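Local coordinates for protein P450 epoxidase (Sorangium cellulosum, PDB 1Q5D) that is a cytochrome P450, a haem-containing protein of mostly helical fold, known as EpoK, at residues 386-392 against 409-415. Numbering follows the deposited sequence.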
# COMPACT_ATOMS: atom_id res chain seq x y z
N PHE A 386 -15.80 10.25 18.78
CA PHE A 386 -16.39 9.10 19.47
C PHE A 386 -15.34 8.41 20.35
O PHE A 386 -14.96 7.27 20.10
CB PHE A 386 -17.00 8.12 18.46
CG PHE A 386 -17.94 8.77 17.48
CD1 PHE A 386 -17.46 9.26 16.27
CD2 PHE A 386 -19.29 8.89 17.76
CE1 PHE A 386 -18.32 9.87 15.36
CE2 PHE A 386 -20.16 9.49 16.86
CZ PHE A 386 -19.67 9.98 15.66
N PRO A 387 -14.90 9.10 21.40
CA PRO A 387 -13.80 8.63 22.26
C PRO A 387 -14.09 7.31 22.99
O PRO A 387 -13.15 6.64 23.43
CB PRO A 387 -13.63 9.77 23.27
CG PRO A 387 -14.95 10.45 23.30
CD PRO A 387 -15.45 10.40 21.86
N GLU A 388 -15.36 6.96 23.12
CA GLU A 388 -15.76 5.73 23.81
C GLU A 388 -16.01 4.56 22.86
O GLU A 388 -16.52 3.52 23.27
CB GLU A 388 -17.01 5.99 24.66
CG GLU A 388 -16.94 7.25 25.52
CD GLU A 388 -15.74 7.26 26.46
OE1 GLU A 388 -15.41 6.20 27.03
OE2 GLU A 388 -15.12 8.34 26.61
N MET A 389 -15.65 4.73 21.58
CA MET A 389 -15.83 3.68 20.57
C MET A 389 -15.30 2.33 21.04
O MET A 389 -14.23 2.25 21.63
CB MET A 389 -15.13 4.08 19.27
CG MET A 389 -15.28 3.09 18.12
SD MET A 389 -14.29 3.59 16.66
CE MET A 389 -14.06 5.32 16.99
N LYS A 390 -16.05 1.26 20.76
CA LYS A 390 -15.65 -0.09 21.15
C LYS A 390 -15.85 -1.06 20.00
O LYS A 390 -16.78 -0.91 19.21
CB LYS A 390 -16.47 -0.58 22.34
CG LYS A 390 -16.12 0.05 23.68
CD LYS A 390 -16.30 -0.95 24.83
CE LYS A 390 -17.71 -1.53 24.89
NZ LYS A 390 -17.97 -2.24 26.19
N LEU A 391 -15.00 -2.08 19.94
CA LEU A 391 -15.16 -3.20 19.02
C LEU A 391 -16.44 -3.98 19.30
O LEU A 391 -16.65 -4.46 20.42
CB LEU A 391 -13.98 -4.16 19.17
CG LEU A 391 -13.14 -4.53 17.95
CD1 LEU A 391 -12.33 -5.80 18.22
CD2 LEU A 391 -14.02 -4.68 16.71
N LYS A 392 -17.30 -4.13 18.30
CA LYS A 392 -18.53 -4.91 18.47
C LYS A 392 -18.23 -6.40 18.47
O LYS A 392 -18.83 -7.16 19.23
CB LYS A 392 -19.56 -4.58 17.39
CG LYS A 392 -20.98 -4.99 17.78
CD LYS A 392 -21.85 -5.23 16.55
CE LYS A 392 -23.31 -5.37 16.95
NZ LYS A 392 -24.22 -5.06 15.80
N LEU A 409 -14.90 -4.20 10.00
CA LEU A 409 -14.45 -3.83 11.33
C LEU A 409 -15.63 -3.13 12.00
O LEU A 409 -15.80 -1.92 11.88
CB LEU A 409 -13.24 -2.88 11.23
CG LEU A 409 -12.62 -2.40 12.54
CD1 LEU A 409 -12.41 -3.55 13.49
CD2 LEU A 409 -11.30 -1.64 12.29
N ASN A 410 -16.45 -3.92 12.67
CA ASN A 410 -17.71 -3.42 13.21
C ASN A 410 -17.54 -2.87 14.62
O ASN A 410 -16.99 -3.54 15.49
CB ASN A 410 -18.79 -4.50 13.16
CG ASN A 410 -19.41 -4.64 11.78
OD1 ASN A 410 -19.20 -5.64 11.09
ND2 ASN A 410 -20.16 -3.63 11.36
N VAL A 411 -18.00 -1.65 14.82
CA VAL A 411 -17.85 -0.98 16.10
C VAL A 411 -19.16 -0.38 16.56
O VAL A 411 -20.11 -0.25 15.78
CB VAL A 411 -16.79 0.15 16.03
CG1 VAL A 411 -15.44 -0.38 15.57
CG2 VAL A 411 -17.27 1.29 15.12
N ILE A 412 -19.19 -0.02 17.84
CA ILE A 412 -20.27 0.77 18.40
C ILE A 412 -19.66 2.10 18.80
O ILE A 412 -18.79 2.16 19.68
CB ILE A 412 -20.87 0.08 19.63
CG1 ILE A 412 -21.38 -1.31 19.26
CG2 ILE A 412 -21.97 0.94 20.24
CD1 ILE A 412 -21.23 -2.34 20.37
N LEU A 413 -20.09 3.17 18.14
CA LEU A 413 -19.45 4.47 18.33
C LEU A 413 -19.70 5.05 19.72
O LEU A 413 -18.76 5.43 20.41
CB LEU A 413 -19.87 5.44 17.23
CG LEU A 413 -19.38 5.06 15.83
CD1 LEU A 413 -20.09 5.88 14.77
CD2 LEU A 413 -17.86 5.20 15.71
N LYS A 414 -20.96 5.11 20.14
CA LYS A 414 -21.29 5.60 21.48
C LYS A 414 -22.03 4.54 22.28
O LYS A 414 -23.26 4.51 22.30
CB LYS A 414 -22.10 6.90 21.42
CG LYS A 414 -22.23 7.53 20.03
CD LYS A 414 -23.10 8.78 20.06
CE LYS A 414 -22.30 10.01 20.52
NZ LYS A 414 -23.21 11.08 21.07
N PRO A 415 -21.28 3.66 22.94
CA PRO A 415 -21.88 2.54 23.69
C PRO A 415 -22.56 3.00 24.97
O PRO A 415 -22.11 3.97 25.59
CB PRO A 415 -20.67 1.66 24.04
CG PRO A 415 -19.52 2.22 23.25
CD PRO A 415 -19.82 3.67 23.03
O HOH W 1 -18.10 7.76 21.92
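Lys390 and Ile412 clasp each other through two backbone hydrogen bonds, Lys390 N to Ile412 O at 3.1 Å and Ile412 N to Lys390 O at 2.9 Å, the closed ring of an antiparallel hydrogen-bonded pair. Two residues further on, Lys392 N donates to Asn410 O over 2.9 Å, with Leu391 and Val411 as the non-hydrogen-bonded pair between. Before Lys390 the regular pairing gives out: Met389 N lies near Leu413 O at too poor an angle to bond, and a water instead bridges the neighbouring Glu388 N, from which it accepts, to Leu413 O, to which it donates.

Side chains pack around this end. Leu413 CD1 sits almost squarely over the centre of the Phe386 ring, a CH-pi contact 4.1 Å from the centroid and 8° off the normal, and Lys414 CG meets the same ring at its edge. Met389 runs alongside Leu413; with CG anti to the backbone N (chi1 -178°), it lays CG against Val411 CB at 3.9 Å, and a bend at chi3 sets CE against Leu413 CD2. Pro415 CG rests against Lys390 CG, while at the far end Lys392 CG crosses Ile412 CD1 at roughly a right angle, 3.7 Å away.

A type I turn directly after helix 368-385, closed by Met389 N to Phe386 O, positions Phe386 and Met389. The pairing belongs to a small antiparallel sheet in this mostly helical P450 and joins that helix's exit to strand 406-412, the chain's last. Met389 also reaches Ile382 and Phe383 of helix 368-385, Met389 and Val411 both touch Leu271 of helix 257-272, and strand 143-144 pairs with strand 406-412 through Phe143 and Val411.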